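Long-range contacts in ESX secretion system protein YukD (Bacillus subtilis, PDB 2BPS), which is required for secretion of YukE and is probably a component or regulator of the ESX/ESAT-6-like secretion system of Bacillus subtilis: residues Ile5-Asp10 with Phe19-Ser24; Asn15-Asp20 with Gln38-Ser43; Arg53-Asp58 with Gly75-Ile80. All blocks are in the same frame, centred on the assembly; numbering follows the deposited sequence.

Contact 1 of 3, residues Ile5-Asp10 with Phe19-Ser24; sequences IDITID and FDLRLS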
ATOM      1  N   ILE A   5       9.965  -5.236   4.457  1.00 53.57           N
ATOM      2  CA  ILE A   5       9.963  -3.786   4.617  1.00 50.30           C
ATOM      3  C   ILE A   5       8.829  -3.342   5.539  1.00 47.55           C
ATOM      4  O   ILE A   5       7.755  -3.925   5.542  1.00 45.24           O
ATOM      5  CB  ILE A   5       9.798  -3.054   3.261  1.00 49.90           C
ATOM      6  CG1 ILE A   5       8.420  -3.339   2.673  1.00 49.72           C
ATOM      7  CG2 ILE A   5      10.848  -3.521   2.286  1.00 49.39           C
ATOM      8  CD1 ILE A   5       8.151  -2.612   1.390  1.00 48.87           C
ATOM      9  N   ASP A   6       9.085  -2.314   6.332  1.00 46.72           N
ATOM     10  CA  ASP A   6       8.086  -1.774   7.241  1.00 45.83           C
ATOM     11  C   ASP A   6       7.542  -0.520   6.614  1.00 45.78           C
ATOM     12  O   ASP A   6       8.277   0.438   6.410  1.00 46.62           O
ATOM     13  CB  ASP A   6       8.708  -1.396   8.574  1.00 47.18           C
ATOM     14  CG  ASP A   6       8.959  -2.583   9.451  1.00 50.01           C
ATOM     15  OD1 ASP A   6       9.422  -2.369  10.587  1.00 53.95           O
ATOM     16  OD2 ASP A   6       8.695  -3.723   9.018  1.00 50.75           O
ATOM     17  N   ILE A   7       6.254  -0.511   6.316  1.00 44.84           N
ATOM     18  CA  ILE A   7       5.657   0.661   5.702  1.00 43.65           C
ATOM     19  C   ILE A   7       4.394   1.077   6.443  1.00 43.16           C
ATOM     20  O   ILE A   7       4.020   0.454   7.442  1.00 43.36           O
ATOM     21  CB  ILE A   7       5.331   0.388   4.219  1.00 42.26           C
ATOM     22  CG1 ILE A   7       4.345  -0.779   4.109  1.00 40.86           C
ATOM     23  CG2 ILE A   7       6.621   0.094   3.471  1.00 39.39           C
ATOM     24  CD1 ILE A   7       3.974  -1.149   2.692  1.00 41.43           C
ATOM     25  N   THR A   8       3.761   2.144   5.962  1.00 40.76           N
ATOM     26  CA  THR A   8       2.528   2.640   6.555  1.00 38.94           C
ATOM     27  C   THR A   8       1.463   2.749   5.485  1.00 39.99           C
ATOM     28  O   THR A   8       1.722   3.280   4.402  1.00 42.11           O
ATOM     29  CB  THR A   8       2.714   4.018   7.150  1.00 34.77           C
ATOM     30  OG1 THR A   8       3.712   3.951   8.154  1.00 36.59           O
ATOM     31  CG2 THR A   8       1.441   4.506   7.774  1.00 33.85           C
ATOM     32  N   ILE A   9       0.267   2.251   5.778  1.00 38.64           N
ATOM     33  CA  ILE A   9      -0.820   2.335   4.825  1.00 37.74           C
ATOM     34  C   ILE A   9      -1.822   3.382   5.301  1.00 39.27           C
ATOM     35  O   ILE A   9      -2.264   3.360   6.452  1.00 39.97           O
ATOM     36  CB  ILE A   9      -1.504   0.990   4.662  1.00 36.68           C
ATOM     37  CG1 ILE A   9      -0.443  -0.099   4.437  1.00 36.70           C
ATOM     38  CG2 ILE A   9      -2.479   1.050   3.504  1.00 36.99           C
ATOM     39  CD1 ILE A   9       0.582   0.201   3.339  1.00 31.79           C
ATOM     40  N   ASP A  10      -2.166   4.304   4.405  1.00 39.99           N
ATOM     41  CA  ASP A  10      -3.087   5.387   4.715  1.00 40.66           C
ATOM     42  C   ASP A  10      -4.384   5.310   3.902  1.00 41.20           C
ATOM     43  O   ASP A  10      -4.383   5.486   2.691  1.00 40.51           O
ATOM     44  CB  ASP A  10      -2.374   6.720   4.466  1.00 42.16           C
ATOM     45  CG  ASP A  10      -3.169   7.919   4.947  1.00 46.25           C
ATOM     46  OD1 ASP A  10      -2.546   8.990   5.129  1.00 47.42           O
ATOM     47  OD2 ASP A  10      -4.406   7.808   5.136  1.00 49.94           O
ATOM     48  N   PHE A  19      -2.614   2.317   9.333  1.00 40.25           N
ATOM     49  CA  PHE A  19      -1.946   1.257  10.068  1.00 40.11           C
ATOM     50  C   PHE A  19      -0.571   0.959   9.496  1.00 40.18           C
ATOM     51  O   PHE A  19      -0.269   1.349   8.377  1.00 40.33           O
ATOM     52  CB  PHE A  19      -2.792  -0.009  10.062  1.00 39.17           C
ATOM     53  CG  PHE A  19      -2.976  -0.601   8.708  1.00 39.28           C
ATOM     54  CD1 PHE A  19      -3.831  -0.015   7.790  1.00 38.74           C
ATOM     55  CD2 PHE A  19      -2.293  -1.756   8.346  1.00 38.77           C
ATOM     56  CE1 PHE A  19      -4.011  -0.575   6.523  1.00 39.86           C
ATOM     57  CE2 PHE A  19      -2.465  -2.320   7.082  1.00 39.39           C
ATOM     58  CZ  PHE A  19      -3.326  -1.729   6.170  1.00 38.08           C
ATOM     59  N   ASP A  20       0.265   0.284  10.279  1.00 40.69           N
ATOM     60  CA  ASP A  20       1.602  -0.078   9.827  1.00 42.71           C
ATOM     61  C   ASP A  20       1.604  -1.536   9.377  1.00 44.10           C
ATOM     62  O   ASP A  20       0.869  -2.369   9.917  1.00 45.36           O
ATOM     63  CB  ASP A  20       2.634   0.155  10.938  1.00 41.88           C
ATOM     64  CG  ASP A  20       2.917   1.633  11.160  1.00 43.34           C
ATOM     65  OD1 ASP A  20       2.568   2.435  10.266  1.00 42.62           O
ATOM     66  OD2 ASP A  20       3.494   1.998  12.208  1.00 43.66           O
ATOM     67  N   LEU A  21       2.437  -1.844   8.389  1.00 44.83           N
ATOM     68  CA  LEU A  21       2.495  -3.192   7.836  1.00 44.87           C
ATOM     69  C   LEU A  21       3.918  -3.632   7.504  1.00 45.09           C
ATOM     70  O   LEU A  21       4.727  -2.832   7.048  1.00 46.57           O
ATOM     71  CB  LEU A  21       1.631  -3.223   6.563  1.00 43.80           C
ATOM     72  CG  LEU A  21       1.209  -4.462   5.766  1.00 41.91           C
ATOM     73  CD1 LEU A  21       1.798  -4.389   4.363  1.00 39.97           C
ATOM     74  CD2 LEU A  21       1.609  -5.717   6.497  1.00 41.67           C
ATOM     75  N   ARG A  22       4.221  -4.900   7.760  1.00 45.05           N
ATOM     76  CA  ARG A  22       5.523  -5.463   7.422  1.00 45.61           C
ATOM     77  C   ARG A  22       5.291  -6.653   6.502  1.00 46.09           C
ATOM     78  O   ARG A  22       4.657  -7.638   6.894  1.00 47.18           O
ATOM     79  CB  ARG A  22       6.286  -5.951   8.652  1.00 45.45           C
ATOM     80  CG  ARG A  22       7.517  -6.776   8.258  1.00 46.55           C
ATOM     81  CD  ARG A  22       8.300  -7.268   9.452  1.00 47.84           C
ATOM     82  NE  ARG A  22       8.916  -6.162  10.174  1.00 51.31           N
ATOM     83  CZ  ARG A  22       9.605  -6.301  11.299  1.00 52.37           C
ATOM     84  NH1 ARG A  22      10.134  -5.242  11.887  1.00 52.72           N
ATOM     85  NH2 ARG A  22       9.763  -7.500  11.840  1.00 54.95           N
ATOM     86  N   LEU A  23       5.804  -6.565   5.282  1.00 45.54           N
ATOM     87  CA  LEU A  23       5.639  -7.647   4.327  1.00 46.45           C
ATOM     88  C   LEU A  23       6.838  -7.716   3.392  1.00 48.09           C
ATOM     89  O   LEU A  23       7.672  -6.812   3.363  1.00 46.33           O
ATOM     90  CB  LEU A  23       4.359  -7.447   3.506  1.00 44.17           C
ATOM     91  CG  LEU A  23       4.427  -6.528   2.286  1.00 40.99           C
ATOM     92  CD1 LEU A  23       3.089  -6.565   1.562  1.00 40.47           C
ATOM     93  CD2 LEU A  23       4.777  -5.114   2.713  1.00 40.93           C
ATOM     94  N   SER A  24       6.915  -8.804   2.632  1.00 50.70           N
ATOM     95  CA  SER A  24       8.000  -8.990   1.687  1.00 52.30           C
ATOM     96  C   SER A  24       7.791  -8.099   0.467  1.00 53.36           C
ATOM     97  O   SER A  24       6.699  -8.062  -0.105  1.00 52.53           O
ATOM     98  CB  SER A  24       8.072 -10.446   1.255  1.00 52.83           C
ATOM     99  OG  SER A  24       9.121 -10.618   0.324  1.00 54.12           O
TER
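Phe-19 lays one face of its ring on Ile-9, whose CB stands 3.9 Å from the ring centroid in a CH-pi contact. The ring gets there with CG set between its backbone N and carbonyl carbon (chi1 65°). The Phe-19 backbone pairs with that of Ile-9 in both directions, the nearly straight bond from Ile-9 N to Phe-19 O measuring 2.8 Å. Next, Asp-20 takes a hydrogen bond from Thr-8 OG1 on its OD1 (2.8 Å), the hydroxyl arriving from above the carboxylate plane. Leu-21 and Ile-7 exchange a second pair of backbone bonds, N to O 2.9 Å each way. This ladder is the N-terminal antiparallel hairpin of the ubiquitin-like beta-grasp fold, and helix 31-39 packs against the face of Ile-7, Ile-9 and Phe-19. Arg-22, on the other face, grips Asp-6 side-on: NE meets OD2 at 2.7 Å and NH1 meets OD1 at 3.2 Å, both on syn lone pairs, with carboxylate and guanidinium nearly coplanar. An alanine at Asp-6 would take away both acceptors and would probably leave the Arg-22 guanidinium without its mate and freer to turn. Leu-23 pairs with the Ile-5 backbone, and its CD2 touches both Ile-5 CG1 and Ile-7 CD1.

Contact 2 of 3, residues Asn15-Asp20 with Gln38-Ser43; sequences NGSVFD and QAQSVS
Asn-15 OD1 is gripped twice by Ser-17: from the backbone N at 2.8 Å, which makes an Asx turn, and from OG at 2.7 Å. Both donors come from the same face of the amide plane, fixing the rotation of a group whose other end, ND2, points across the contact. There ND2 of Asn-15 makes a weak hydrogen bond to Ser-41 O at 3.5 Å. Ser-41 is the centre of an inverse gamma turn, closed by a weak bond from Val-42 N to Gln-40 O, just past the C-terminal end of helix 31-39. In the ubiquitin-like fold this places the contact at the surface, where the turn leading into the second strand of the hairpin meets the chain leaving the helix. Gln-40, the first residue to leave helical angles, lies against Ser-17 and Phe-19. Its CG is 3.2 Å from Ser-17 OG; beyond it the chain bends (chi2 73°) and carries the end amide past Phe-19 in the opposite direction to the ring. That amide lies obliquely beside the CB, CG and CD1 atoms of Phe-19, its plane turned 69° from the ring plane. Ala-36 of the helix also touches Phe-19, and Leu-11 touches both Ser-17 and Gln-40.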
ATOM      1  N   ASN A  15     -12.220   5.127   4.908  1.00 50.05           N
ATOM      2  CA  ASN A  15     -12.677   5.398   6.272  1.00 51.13           C
ATOM      3  C   ASN A  15     -11.685   6.292   7.018  1.00 50.77           C
ATOM      4  O   ASN A  15     -11.937   6.699   8.150  1.00 50.63           O
ATOM      5  CB  ASN A  15     -12.898   4.103   7.057  1.00 52.42           C
ATOM      6  CG  ASN A  15     -11.618   3.329   7.269  1.00 54.27           C
ATOM      7  OD1 ASN A  15     -10.513   3.862   7.089  1.00 54.57           O
ATOM      8  ND2 ASN A  15     -11.753   2.064   7.670  1.00 55.52           N
ATOM      9  N   GLY A  16     -10.554   6.576   6.373  1.00 51.40           N
ATOM     10  CA  GLY A  16      -9.536   7.446   6.949  1.00 50.19           C
ATOM     11  C   GLY A  16      -8.570   6.883   7.981  1.00 49.17           C
ATOM     12  O   GLY A  16      -7.841   7.653   8.618  1.00 49.82           O
ATOM     13  N   SER A  17      -8.534   5.566   8.166  1.00 46.75           N
ATOM     14  CA  SER A  17      -7.618   5.012   9.159  1.00 45.57           C
ATOM     15  C   SER A  17      -6.171   4.906   8.653  1.00 44.89           C
ATOM     16  O   SER A  17      -5.879   5.179   7.484  1.00 45.54           O
ATOM     17  CB  SER A  17      -8.127   3.652   9.654  1.00 45.05           C
ATOM     18  OG  SER A  17      -8.523   2.825   8.580  1.00 46.68           O
ATOM     19  N   VAL A  18      -5.266   4.522   9.541  1.00 42.03           N
ATOM     20  CA  VAL A  18      -3.861   4.403   9.187  1.00 40.55           C
ATOM     21  C   VAL A  18      -3.192   3.310   9.999  1.00 41.52           C
ATOM     22  O   VAL A  18      -3.193   3.370  11.224  1.00 42.70           O
ATOM     23  CB  VAL A  18      -3.119   5.703   9.484  1.00 38.12           C
ATOM     24  CG1 VAL A  18      -1.637   5.513   9.274  1.00 36.85           C
ATOM     25  CG2 VAL A  18      -3.654   6.803   8.617  1.00 37.50           C
ATOM     26  N   PHE A  19      -2.614   2.317   9.333  1.00 40.25           N
ATOM     27  CA  PHE A  19      -1.946   1.257  10.068  1.00 40.11           C
ATOM     28  C   PHE A  19      -0.571   0.959   9.496  1.00 40.18           C
ATOM     29  O   PHE A  19      -0.269   1.349   8.377  1.00 40.33           O
ATOM     30  CB  PHE A  19      -2.792  -0.009  10.062  1.00 39.17           C
ATOM     31  CG  PHE A  19      -2.976  -0.601   8.708  1.00 39.28           C
ATOM     32  CD1 PHE A  19      -3.831  -0.015   7.790  1.00 38.74           C
ATOM     33  CD2 PHE A  19      -2.293  -1.756   8.346  1.00 38.77           C
ATOM     34  CE1 PHE A  19      -4.011  -0.575   6.523  1.00 39.86           C
ATOM     35  CE2 PHE A  19      -2.465  -2.320   7.082  1.00 39.39           C
ATOM     36  CZ  PHE A  19      -3.326  -1.729   6.170  1.00 38.08           C
ATOM     37  N   ASP A  20       0.265   0.284  10.279  1.00 40.69           N
ATOM     38  CA  ASP A  20       1.602  -0.078   9.827  1.00 42.71           C
ATOM     39  C   ASP A  20       1.604  -1.536   9.377  1.00 44.10           C
ATOM     40  O   ASP A  20       0.869  -2.369   9.917  1.00 45.36           O
ATOM     41  CB  ASP A  20       2.634   0.155  10.938  1.00 41.88           C
ATOM     42  CG  ASP A  20       2.917   1.633  11.160  1.00 43.34           C
ATOM     43  OD1 ASP A  20       2.568   2.435  10.266  1.00 42.62           O
ATOM     44  OD2 ASP A  20       3.494   1.998  12.208  1.00 43.66           O
ATOM     45  N   GLN A  38      -8.807  -6.551   4.664  1.00 53.35           N
ATOM     46  CA  GLN A  38      -8.961  -7.629   5.644  1.00 54.24           C
ATOM     47  C   GLN A  38      -8.828  -7.020   7.044  1.00 54.82           C
ATOM     48  O   GLN A  38      -9.710  -7.148   7.879  1.00 54.49           O
ATOM     49  CB  GLN A  38      -7.879  -8.714   5.452  1.00 54.97           C
ATOM     50  CG  GLN A  38      -8.005  -9.590   4.182  1.00 57.73           C
ATOM     51  CD  GLN A  38      -6.876 -10.655   4.016  1.00 59.98           C
ATOM     52  OE1 GLN A  38      -6.545 -11.390   4.954  1.00 60.91           O
ATOM     53  NE2 GLN A  38      -6.308 -10.743   2.810  1.00 59.55           N
ATOM     54  N   ALA A  39      -7.724  -6.326   7.278  1.00 56.90           N
ATOM     55  CA  ALA A  39      -7.439  -5.711   8.572  1.00 58.89           C
ATOM     56  C   ALA A  39      -8.384  -4.614   9.084  1.00 60.51           C
ATOM     57  O   ALA A  39      -8.719  -4.596  10.268  1.00 59.70           O
ATOM     58  CB  ALA A  39      -6.004  -5.180   8.570  1.00 57.52           C
ATOM     59  N   GLN A  40      -8.801  -3.696   8.214  1.00 63.40           N
ATOM     60  CA  GLN A  40      -9.662  -2.597   8.640  1.00 66.45           C
ATOM     61  C   GLN A  40     -11.138  -2.752   8.324  1.00 69.11           C
ATOM     62  O   GLN A  40     -11.539  -3.615   7.540  1.00 69.49           O
ATOM     63  CB  GLN A  40      -9.154  -1.275   8.061  1.00 67.04           C
ATOM     64  CG  GLN A  40      -8.634  -0.282   9.112  1.00 69.38           C
ATOM     65  CD  GLN A  40      -7.282  -0.674   9.724  1.00 69.85           C
ATOM     66  OE1 GLN A  40      -7.097  -1.787  10.224  1.00 70.06           O
ATOM     67  NE2 GLN A  40      -6.338   0.259   9.697  1.00 70.54           N
ATOM     68  N   SER A  41     -11.942  -1.898   8.956  1.00 72.15           N
ATOM     69  CA  SER A  41     -13.396  -1.906   8.787  1.00 75.85           C
ATOM     70  C   SER A  41     -13.778  -1.005   7.630  1.00 77.43           C
ATOM     71  O   SER A  41     -14.516  -0.029   7.794  1.00 77.74           O
ATOM     72  CB  SER A  41     -14.074  -1.394  10.056  1.00 76.64           C
ATOM     73  OG  SER A  41     -13.630  -2.110  11.193  1.00 79.18           O
ATOM     74  N   VAL A  42     -13.282  -1.343   6.452  1.00 79.17           N
ATOM     75  CA  VAL A  42     -13.537  -0.532   5.284  1.00 80.59           C
ATOM     76  C   VAL A  42     -14.790  -0.924   4.510  1.00 81.85           C
ATOM     77  O   VAL A  42     -14.764  -1.752   3.594  1.00 81.92           O
ATOM     78  CB  VAL A  42     -12.302  -0.554   4.386  1.00 79.99           C
ATOM     79  CG1 VAL A  42     -11.889  -1.980   4.149  1.00 80.81           C
ATOM     80  CG2 VAL A  42     -12.567   0.167   3.106  1.00 78.92           C
ATOM     81  N   SER A  43     -15.899  -0.313   4.902  1.00 83.17           N
ATOM     82  CA  SER A  43     -17.179  -0.549   4.259  1.00 85.72           C
ATOM     83  C   SER A  43     -17.176   0.336   3.023  1.00 87.00           C
ATOM     84  O   SER A  43     -17.838   1.377   3.014  1.00 88.24           O
ATOM     85  CB  SER A  43     -18.312  -0.125   5.207  1.00 87.07           C
ATOM     86  OG  SER A  43     -19.602  -0.311   4.639  1.00 88.26           O
TER

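Contact 3 of 3, residues Arg53-Asp58 with Gly75-Ile80; sequences RVVNKD and GDRLEI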
ATOM      1  N   ARG A  53      -0.090   5.976  -4.007  1.00 50.28           N
ATOM      2  CA  ARG A  53       0.740   7.165  -4.046  1.00 47.28           C
ATOM      3  C   ARG A  53       1.695   7.089  -2.882  1.00 45.31           C
ATOM      4  O   ARG A  53       1.255   6.965  -1.745  1.00 45.36           O
ATOM      5  CB  ARG A  53      -0.117   8.409  -3.880  1.00 47.18           C
ATOM      6  CG  ARG A  53       0.690   9.657  -3.708  1.00 47.43           C
ATOM      7  CD  ARG A  53      -0.155  10.804  -3.186  1.00 49.00           C
ATOM      8  NE  ARG A  53       0.687  11.977  -2.986  1.00 50.66           N
ATOM      9  CZ  ARG A  53       0.525  12.863  -2.013  1.00 50.83           C
ATOM     10  NH1 ARG A  53       1.354  13.893  -1.917  1.00 49.33           N
ATOM     11  NH2 ARG A  53      -0.461  12.718  -1.136  1.00 52.09           N
ATOM     12  N   VAL A  54       2.996   7.133  -3.144  1.00 43.23           N
ATOM     13  CA  VAL A  54       3.934   7.112  -2.034  1.00 40.27           C
ATOM     14  C   VAL A  54       4.071   8.553  -1.615  1.00 38.86           C
ATOM     15  O   VAL A  54       4.820   9.324  -2.200  1.00 39.59           O
ATOM     16  CB  VAL A  54       5.295   6.571  -2.416  1.00 39.62           C
ATOM     17  CG1 VAL A  54       6.225   6.652  -1.215  1.00 37.82           C
ATOM     18  CG2 VAL A  54       5.154   5.137  -2.880  1.00 39.71           C
ATOM     19  N   VAL A  55       3.306   8.899  -0.595  1.00 36.80           N
ATOM     20  CA  VAL A  55       3.249  10.241  -0.061  1.00 35.18           C
ATOM     21  C   VAL A  55       4.582  10.957   0.118  1.00 34.39           C
ATOM     22  O   VAL A  55       4.785  12.055  -0.404  1.00 33.89           O
ATOM     23  CB  VAL A  55       2.512  10.209   1.272  1.00 35.01           C
ATOM     24  CG1 VAL A  55       2.365  11.606   1.818  1.00 33.11           C
ATOM     25  CG2 VAL A  55       1.155   9.546   1.075  1.00 35.07           C
ATOM     26  N   ASN A  56       5.484  10.337   0.864  1.00 33.31           N
ATOM     27  CA  ASN A  56       6.782  10.928   1.139  1.00 32.99           C
ATOM     28  C   ASN A  56       7.633  11.115  -0.112  1.00 33.46           C
ATOM     29  O   ASN A  56       8.644  11.820  -0.082  1.00 33.62           O
ATOM     30  CB  ASN A  56       7.530  10.073   2.173  1.00 31.77           C
ATOM     31  CG  ASN A  56       7.639   8.605   1.767  1.00 30.01           C
ATOM     32  OD1 ASN A  56       8.704   8.133   1.371  1.00 27.99           O
ATOM     33  ND2 ASN A  56       6.531   7.879   1.869  1.00 31.53           N
ATOM     34  N   LYS A  57       7.228  10.490  -1.210  1.00 32.96           N
ATOM     35  CA  LYS A  57       7.979  10.611  -2.443  1.00 33.50           C
ATOM     36  C   LYS A  57       7.149  11.186  -3.555  1.00 34.49           C
ATOM     37  O   LYS A  57       7.616  11.296  -4.678  1.00 36.32           O
ATOM     38  CB  LYS A  57       8.524   9.252  -2.865  1.00 34.41           C
ATOM     39  CG  LYS A  57       9.710   8.806  -2.050  1.00 37.78           C
ATOM     40  CD  LYS A  57      10.108   7.385  -2.373  1.00 42.16           C
ATOM     41  CE  LYS A  57      11.275   6.924  -1.486  1.00 45.01           C
ATOM     42  NZ  LYS A  57      11.510   5.446  -1.574  1.00 44.34           N
ATOM     43  N   ASP A  58       5.908  11.537  -3.261  1.00 35.39           N
ATOM     44  CA  ASP A  58       5.048  12.103  -4.283  1.00 36.53           C
ATOM     45  C   ASP A  58       5.120  11.386  -5.639  1.00 35.87           C
ATOM     46  O   ASP A  58       5.347  12.010  -6.677  1.00 35.11           O
ATOM     47  CB  ASP A  58       5.398  13.568  -4.473  1.00 40.33           C
ATOM     48  CG  ASP A  58       4.247  14.466  -4.159  1.00 43.86           C
ATOM     49  OD1 ASP A  58       3.198  14.303  -4.816  1.00 46.61           O
ATOM     50  OD2 ASP A  58       4.388  15.322  -3.258  1.00 47.17           O
ATOM     51  N   GLY A  75       9.651   3.080   6.064  1.00 42.45           N
ATOM     52  CA  GLY A  75       9.444   4.508   6.195  1.00 41.98           C
ATOM     53  C   GLY A  75       8.424   5.042   5.213  1.00 42.78           C
ATOM     54  O   GLY A  75       7.737   6.022   5.508  1.00 43.92           O
ATOM     55  N   ASP A  76       8.322   4.413   4.043  1.00 41.66           N
ATOM     56  CA  ASP A  76       7.361   4.835   3.023  1.00 40.48           C
ATOM     57  C   ASP A  76       5.906   4.771   3.502  1.00 39.27           C
ATOM     58  O   ASP A  76       5.504   3.860   4.234  1.00 39.09           O
ATOM     59  CB  ASP A  76       7.509   3.980   1.752  1.00 41.78           C
ATOM     60  CG  ASP A  76       8.728   4.355   0.937  1.00 42.05           C
ATOM     61  OD1 ASP A  76       9.436   5.292   1.362  1.00 42.00           O
ATOM     62  OD2 ASP A  76       8.973   3.724  -0.118  1.00 40.57           O
ATOM     63  N   ARG A  77       5.120   5.753   3.081  1.00 37.05           N
ATOM     64  CA  ARG A  77       3.714   5.808   3.441  1.00 36.90           C
ATOM     65  C   ARG A  77       2.941   5.636   2.143  1.00 37.01           C
ATOM     66  O   ARG A  77       3.078   6.453   1.225  1.00 36.95           O
ATOM     67  CB  ARG A  77       3.391   7.163   4.077  1.00 37.20           C
ATOM     68  CG  ARG A  77       1.992   7.299   4.650  1.00 36.41           C
ATOM     69  CD  ARG A  77       1.760   8.739   5.075  1.00 39.53           C
ATOM     70  NE  ARG A  77       0.477   8.945   5.752  1.00 42.01           N
ATOM     71  CZ  ARG A  77       0.330   9.084   7.070  1.00 42.38           C
ATOM     72  NH1 ARG A  77      -0.881   9.268   7.587  1.00 41.27           N
ATOM     73  NH2 ARG A  77       1.391   9.046   7.872  1.00 41.42           N
ATOM     74  N   LEU A  78       2.155   4.568   2.045  1.00 36.04           N
ATOM     75  CA  LEU A  78       1.381   4.349   0.828  1.00 37.15           C
ATOM     76  C   LEU A  78      -0.056   4.809   1.020  1.00 36.97           C
ATOM     77  O   LEU A  78      -0.770   4.335   1.903  1.00 37.72           O
ATOM     78  CB  LEU A  78       1.397   2.872   0.399  1.00 35.85           C
ATOM     79  CG  LEU A  78       2.736   2.151   0.201  1.00 36.71           C
ATOM     80  CD1 LEU A  78       2.507   0.915  -0.663  1.00 36.71           C
ATOM     81  CD2 LEU A  78       3.752   3.059  -0.455  1.00 36.79           C
ATOM     82  N   GLU A  79      -0.465   5.751   0.189  1.00 36.47           N
ATOM     83  CA  GLU A  79      -1.809   6.291   0.245  1.00 37.51           C
ATOM     84  C   GLU A  79      -2.556   5.548  -0.843  1.00 38.72           C
ATOM     85  O   GLU A  79      -2.187   5.628  -2.016  1.00 39.78           O
ATOM     86  CB  GLU A  79      -1.756   7.794  -0.055  1.00 37.42           C
ATOM     87  CG  GLU A  79      -3.038   8.578   0.070  1.00 36.47           C
ATOM     88  CD  GLU A  79      -2.837  10.049  -0.319  1.00 39.82           C
ATOM     89  OE1 GLU A  79      -3.224  10.453  -1.448  1.00 39.68           O
ATOM     90  OE2 GLU A  79      -2.274  10.803   0.507  1.00 40.07           O
ATOM     91  N   ILE A  80      -3.571   4.783  -0.454  1.00 39.25           N
ATOM     92  CA  ILE A  80      -4.371   4.049  -1.424  1.00 40.61           C
ATOM     93  C   ILE A  80      -5.323   5.051  -2.046  1.00 41.15           C
ATOM     94  O   ILE A  80      -6.021   5.771  -1.334  1.00 42.70           O
ATOM     95  CB  ILE A  80      -5.198   2.942  -0.757  1.00 41.08           C
ATOM     96  CG1 ILE A  80      -4.270   1.816  -0.289  1.00 42.99           C
ATOM     97  CG2 ILE A  80      -6.249   2.424  -1.728  1.00 39.87           C
ATOM     98  CD1 ILE A  80      -4.928   0.814   0.642  1.00 43.12           C
TER
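Arg-53 and Glu-79 hold each other by backbone and side chain together. Arg-53 N donates to Glu-79 O and Glu-79 N to Arg-53 O, both at 2.9 Å, the mark of an antiparallel hydrogen-bonded pair. One residue beyond the end of strand 51-54, Val-55 N still reaches Arg-77 O at 3.1 Å, nearly in line with the carbonyl bond. On the face of Arg-53 and Glu-79, the two side chains run side by side in the same direction. Arg-53 stretches out from CG to NE and offers NH2 to Glu-79 OE2 at 3.1 Å; this salt bridge is bent and weak as a hydrogen bond, with guanidinium and carboxylate planes 65° apart. Its NH1 makes a second weak bridge to Asp-58, so one guanidinium, at its edge, links two acids, while Val-55 CA lies over one of its faces. The extended chain of Lys-57 ends beside Asp-76, NZ meeting OD2 weakly at 3.4 Å; that same OD2 also accepts from Thr-73 N. Apolar contacts complete the join. Val-55 CG2 sits on Glu-79 CB at 3.6 Å, and on the opposite face of the sheet Val-54 CG2 touches Leu-78 CD2 at 3.5 Å. As in the beta-grasp of ubiquitin, strand 77-80 is central, between 51-54 and 4-10. Leu-78 faces Val-32 of helix 31-39, Val-54 leans on Phe-61 of strand 59-62, and Arg-77 turns its guanidinium to Asp-10 of strand 4-10.

From the N terminus, contact 1 closes first, pairing strand 4-10 with strand 18-24 across the hairpin turn. Contact 2 opens within that span, shares Phe-19 and Asp-20 with contact 1, and closes at the C-terminal end of helix 31-39; the two loops therefore interlock rather than nest, tying the hairpin to the end of the helix. Contact 3 follows in series, bringing strand 77-80 back beside 51-54 after the excursion through strand 59-62. Contacts 1 and 3 meet where strands 4-10 and 77-80 run parallel, with Thr-8 O 2.7 Å from Leu-78 N in a probable hydrogen bond. The sheet is thereby continuous. The centres of contacts 2 and 3 are about 16 Å apart, and the two touch through Val-18 CG2 and Arg-77 NH1.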